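Local atomic coordinates of Oxidored_FMN domain-containing protein ([Pseudomonas] geniculata N1, PDB entry 6L6J), a protein that probably acts as an amine oxidase on 6-hydroxypseudooxynicotine, using FMN and a [4Fe-4S] cluster in its oxidoreductase chemistry. Residues A[136-139]-A[143-146]; A[523-528]-A[532-537]. All blocks are in the same frame, centred on the assembly; numbering follows the deposited sequence.

Interaction 1 (A[136-139]-A[143-146]); sequences AART and QDIA
R138 reaches out from the short strand 138-139 and meets the carboxylate of D144, near the start of helix 142-162, in a salt bridge made of two hydrogen bonds. The guanidinium comes end-on and uses its two terminal nitrogens, one for each oxygen: NH2 of R138 lies 2.8 Å from OD1 of D144, and NH1 of R138 lies 3.0 Å from OD2 of D144. Both bonds are nearly straight, the NH2 one having an N-H...O angle of 167°. Both acceptors also lie close to the guanidinium plane, with CG of D144 in plane at its edge; CZ of R138 is 3.7 Å from OD1 of D144 and equally far from OD2 of D144. The carboxylate does not share that plane. The two groups are turned 68° apart, and the nitrogens approach the oxygens from above the carboxylate plane. CG of R138 stands between the backbone N and carbonyl carbon (chi1 80°), and the chain is extended from there to NE, which carries the charge across to the helix. The contact belongs to the stretch that links strands 99-105 and 166-171 of the TIM barrel: strand 138-139 pairs in parallel with strand 121-122, and helix 142-162 leads into strand 166-171. Within this stretch OD2 of D144 has a second donor, the backbone N of D141, so it accepts two hydrogen bonds. The backbone of R138 is bonded to P120, and its side chain also rests on H119 and L121. A leucine in place of R138 would probably leave OD1 of D144 without its charged donor and the carboxylate held through OD2 by the D141 amide. The side chain of T139 points away from the helix, and its OG1 is hydrogen-bonded to OG1 of T125.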
loop_
_atom_site.group_PDB
_atom_site.type_symbol
_atom_site.label_atom_id
_atom_site.label_comp_id
_atom_site.label_asym_id
_atom_site.label_seq_id
_atom_site.Cartn_x
_atom_site.Cartn_y
_atom_site.Cartn_z
ATOM N N ALA A 136 1.905 -24.249 17.127
ATOM C CA ALA A 136 0.950 -23.604 18.065
ATOM C C ALA A 136 1.667 -22.487 18.828
ATOM O O ALA A 136 2.856 -22.653 19.128
ATOM C CB ALA A 136 0.366 -24.621 19.012
ATOM N N ALA A 137 0.953 -21.391 19.103
ATOM C CA ALA A 137 1.334 -20.323 20.049
ATOM C C ALA A 137 1.140 -20.848 21.472
ATOM O O ALA A 137 -0.011 -21.082 21.842
ATOM C CB ALA A 137 0.507 -19.088 19.766
ATOM N N ARG A 138 2.208 -21.009 22.251
ATOM C CA ARG A 138 2.159 -21.755 23.552
ATOM C C ARG A 138 1.630 -20.837 24.667
ATOM O O ARG A 138 1.939 -19.665 24.643
ATOM C CB ARG A 138 3.518 -22.402 23.895
ATOM C CG ARG A 138 4.544 -21.452 24.494
ATOM C CD ARG A 138 5.927 -22.051 24.502
ATOM N NE ARG A 138 6.935 -21.115 24.979
ATOM C CZ ARG A 138 7.080 -20.722 26.252
ATOM N NH1 ARG A 138 6.290 -21.194 27.205
ATOM N NH2 ARG A 138 8.014 -19.841 26.563
ATOM N N THR A 139 0.823 -21.376 25.582
ATOM C CA THR A 139 0.426 -20.748 26.876
ATOM C C THR A 139 1.711 -20.428 27.644
ATOM O O THR A 139 2.549 -21.344 27.725
ATOM C CB THR A 139 -0.471 -21.680 27.719
ATOM O OG1 THR A 139 -1.645 -22.063 26.987
ATOM C CG2 THR A 139 -0.890 -21.053 29.038
ATOM N N GLN A 143 7.150 -17.188 34.737
ATOM C CA GLN A 143 8.606 -17.054 34.457
ATOM C C GLN A 143 8.822 -16.606 32.997
ATOM O O GLN A 143 9.729 -15.817 32.743
ATOM C CB GLN A 143 9.331 -18.365 34.774
ATOM C CG GLN A 143 10.859 -18.270 34.682
ATOM C CD GLN A 143 11.473 -17.180 35.537
ATOM O OE1 GLN A 143 11.410 -17.201 36.767
ATOM N NE2 GLN A 143 12.070 -16.196 34.883
ATOM N N ASP A 144 8.006 -17.083 32.060
ATOM C CA ASP A 144 8.047 -16.650 30.636
ATOM C C ASP A 144 7.671 -15.159 30.556
ATOM O O ASP A 144 8.273 -14.455 29.741
ATOM C CB ASP A 144 7.120 -17.506 29.770
ATOM C CG ASP A 144 7.568 -18.942 29.606
ATOM O OD1 ASP A 144 8.708 -19.139 29.190
ATOM O OD2 ASP A 144 6.755 -19.852 29.868
ATOM N N ILE A 145 6.702 -14.706 31.366
ATOM C CA ILE A 145 6.256 -13.279 31.439
ATOM C C ILE A 145 7.409 -12.399 31.953
ATOM O O ILE A 145 7.637 -11.301 31.367
ATOM C CB ILE A 145 4.980 -13.131 32.296
ATOM C CG1 ILE A 145 3.794 -13.831 31.635
ATOM C CG2 ILE A 145 4.683 -11.661 32.579
ATOM C CD1 ILE A 145 2.451 -13.405 32.150
ATOM N N ALA A 146 8.100 -12.836 33.010
ATOM C CA ALA A 146 9.291 -12.138 33.560
ATOM C C ALA A 146 10.344 -12.016 32.461
ATOM O O ALA A 146 10.913 -10.937 32.345
ATOM C CB ALA A 146 9.845 -12.865 34.761
#

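Interaction 2 (A[523-528]-A[532-537])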
loop_
_atom_site.group_PDB
_atom_site.type_symbol
_atom_site.label_atom_id
_atom_site.label_comp_id
_atom_site.label_asym_id
_atom_site.label_seq_id
_atom_site.Cartn_x
_atom_site.Cartn_y
_atom_site.Cartn_z
ATOM N N VAL A 523 -26.573 -11.807 -14.629
ATOM C CA VAL A 523 -25.251 -11.749 -15.315
ATOM C C VAL A 523 -24.223 -12.473 -14.438
ATOM O O VAL A 523 -24.208 -12.258 -13.189
ATOM C CB VAL A 523 -24.839 -10.306 -15.659
ATOM C CG1 VAL A 523 -25.008 -9.373 -14.478
ATOM C CG2 VAL A 523 -23.419 -10.228 -16.185
ATOM N N ILE A 524 -23.440 -13.340 -15.088
ATOM C CA ILE A 524 -22.263 -14.036 -14.495
ATOM C C ILE A 524 -20.997 -13.269 -14.876
ATOM O O ILE A 524 -20.755 -13.055 -16.098
ATOM C CB ILE A 524 -22.186 -15.506 -14.941
ATOM C CG1 ILE A 524 -23.171 -16.365 -14.141
ATOM C CG2 ILE A 524 -20.760 -16.011 -14.821
ATOM C CD1 ILE A 524 -23.329 -17.772 -14.661
ATOM N N VAL A 525 -20.233 -12.861 -13.866
ATOM C CA VAL A 525 -18.869 -12.276 -14.050
ATOM C C VAL A 525 -17.900 -13.371 -13.659
ATOM O O VAL A 525 -18.002 -13.843 -12.524
ATOM C CB VAL A 525 -18.641 -10.993 -13.230
ATOM C CG1 VAL A 525 -17.331 -10.325 -13.583
ATOM C CG2 VAL A 525 -19.783 -10.012 -13.414
ATOM N N TYR A 526 -17.081 -13.808 -14.615
ATOM C CA TYR A 526 -16.105 -14.916 -14.454
ATOM C C TYR A 526 -14.728 -14.288 -14.284
ATOM O O TYR A 526 -14.287 -13.542 -15.193
ATOM C CB TYR A 526 -16.196 -15.867 -15.643
ATOM C CG TYR A 526 -15.397 -17.142 -15.525
ATOM C CD1 TYR A 526 -15.469 -17.947 -14.398
ATOM C CD2 TYR A 526 -14.619 -17.579 -16.585
ATOM C CE1 TYR A 526 -14.757 -19.133 -14.325
ATOM C CE2 TYR A 526 -13.912 -18.766 -16.530
ATOM C CZ TYR A 526 -13.974 -19.539 -15.391
ATOM O OH TYR A 526 -13.256 -20.697 -15.345
ATOM N N ASP A 527 -14.130 -14.517 -13.113
ATOM C CA ASP A 527 -12.837 -13.928 -12.694
ATOM C C ASP A 527 -11.745 -14.996 -12.794
ATOM O O ASP A 527 -11.723 -15.893 -11.938
ATOM C CB ASP A 527 -12.940 -13.340 -11.288
ATOM C CG ASP A 527 -11.677 -12.633 -10.860
ATOM O OD1 ASP A 527 -10.854 -12.331 -11.766
ATOM O OD2 ASP A 527 -11.534 -12.391 -9.631
ATOM N N GLU A 528 -10.907 -14.886 -13.829
ATOM C CA GLU A 528 -9.618 -15.608 -13.999
ATOM C C GLU A 528 -8.450 -14.598 -13.967
ATOM O O GLU A 528 -7.335 -14.974 -14.393
ATOM C CB GLU A 528 -9.622 -16.352 -15.336
ATOM C CG GLU A 528 -10.351 -17.676 -15.285
ATOM C CD GLU A 528 -9.449 -18.864 -15.024
ATOM O OE1 GLU A 528 -8.594 -19.142 -15.881
ATOM O OE2 GLU A 528 -9.594 -19.490 -13.959
ATOM N N TYR A 532 -8.910 -6.686 -9.125
ATOM C CA TYR A 532 -10.075 -5.788 -8.887
ATOM C C TYR A 532 -11.039 -5.726 -10.080
ATOM O O TYR A 532 -12.193 -5.371 -9.866
ATOM C CB TYR A 532 -9.562 -4.372 -8.614
ATOM C CG TYR A 532 -8.808 -3.768 -9.772
ATOM C CD1 TYR A 532 -7.445 -3.947 -9.902
ATOM C CD2 TYR A 532 -9.448 -3.000 -10.727
ATOM C CE1 TYR A 532 -6.723 -3.369 -10.934
ATOM C CE2 TYR A 532 -8.749 -2.419 -11.769
ATOM C CZ TYR A 532 -7.382 -2.602 -11.878
ATOM O OH TYR A 532 -6.697 -2.025 -12.913
ATOM N N MET A 533 -10.589 -5.996 -11.307
ATOM C CA MET A 533 -11.377 -5.655 -12.518
ATOM C C MET A 533 -12.724 -6.385 -12.523
ATOM O O MET A 533 -13.727 -5.779 -12.930
ATOM C CB MET A 533 -10.639 -5.996 -13.805
ATOM C CG MET A 533 -11.426 -5.650 -15.064
ATOM S SD MET A 533 -12.093 -3.951 -15.098
ATOM C CE MET A 533 -10.700 -3.060 -15.793
ATOM N N ALA A 534 -12.769 -7.629 -12.087
ATOM C CA ALA A 534 -14.018 -8.419 -12.103
ATOM C C ALA A 534 -14.920 -7.970 -10.955
ATOM O O ALA A 534 -16.146 -7.913 -11.184
ATOM C CB ALA A 534 -13.728 -9.897 -12.055
ATOM N N ALA A 535 -14.363 -7.693 -9.770
ATOM C CA ALA A 535 -15.162 -7.269 -8.594
ATOM C C ALA A 535 -15.748 -5.893 -8.911
ATOM O O ALA A 535 -16.899 -5.600 -8.496
ATOM C CB ALA A 535 -14.348 -7.234 -7.319
ATOM N N VAL A 536 -15.001 -5.092 -9.650
ATOM C CA VAL A 536 -15.427 -3.709 -9.988
ATOM C C VAL A 536 -16.573 -3.783 -11.007
ATOM O O VAL A 536 -17.524 -2.991 -10.867
ATOM C CB VAL A 536 -14.227 -2.843 -10.436
ATOM C CG1 VAL A 536 -14.639 -1.468 -10.918
ATOM C CG2 VAL A 536 -13.216 -2.698 -9.311
ATOM N N VAL A 537 -16.517 -4.693 -11.983
ATOM C CA VAL A 537 -17.578 -4.763 -13.033
ATOM C C VAL A 537 -18.844 -5.260 -12.334
ATOM O O VAL A 537 -19.892 -4.648 -12.531
ATOM C CB VAL A 537 -17.206 -5.581 -14.289
ATOM C CG1 VAL A 537 -15.949 -5.063 -14.957
ATOM C CG2 VAL A 537 -17.061 -7.041 -14.021
HETATM O O HOH W 1 -10.612 -9.577 -11.584
#
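V525 and V537 meet obliquely, methyl against methyl, with CG1 of V525 3.3 Å from CG2 of V537. At V525 the touching branch lies anti to the backbone N (chi1 -172°), which places CG1 against A534 and V537. At A534 this methyl, CG1 of V525, is 3.6 Å from O and 3.9 Å from CB, so it touches two residues that lie three apart on the helix. One step along the same strand face, D527 also has CG anti to its N, and its side chain lies alongside the A534 methyl. CB of A534 is 3.6 Å from CB of D527 and equally near its CG. Together these contacts seat the N-terminal part of helix 533-542 on strand 522-527, the opening half of a beta-alpha-beta unit completed by the parallel strand 547-552 in the OYE-like second alpha/beta domain. The short axes run 167° apart, close to antiparallel, 8.4 Å from each other at closest approach. At the polar end of D527 a water links the two elements: it lies within hydrogen-bonding distance of OD1 of D527 and accepts from the backbone N of A534, 2.9 Å from the water oxygen. OD1 is further gripped by the amides of D529 and Y530 in the turn, while OD2 bonds to the hydroxyl of Y550, so the buried carboxylate is held at both oxygens. V548 lies against V525, V616 against A534, and I512 against V537.

How the interactions relate
Interactions 1 and 2 do not touch: their centres are 46 Å apart and their nearest atoms about 32 Å. They lie in different domains, one in the flavin-binding TIM barrel and the other in the OYE-like second alpha/beta domain, and follow one another along the chain. Each joins a strand to the N-terminal part of the helix that follows, but by different means. Segments 136-139 and 143-146 meet through charge at the surface, with the centre of the contact about 33 Å from that of the chain and away from the FMN, iron-sulfur and ADP sites. The contact of 523-528 with 532-537 is buried and mainly apolar; the V537 side chain lies about 11 Å from that of the ADP-binding R426.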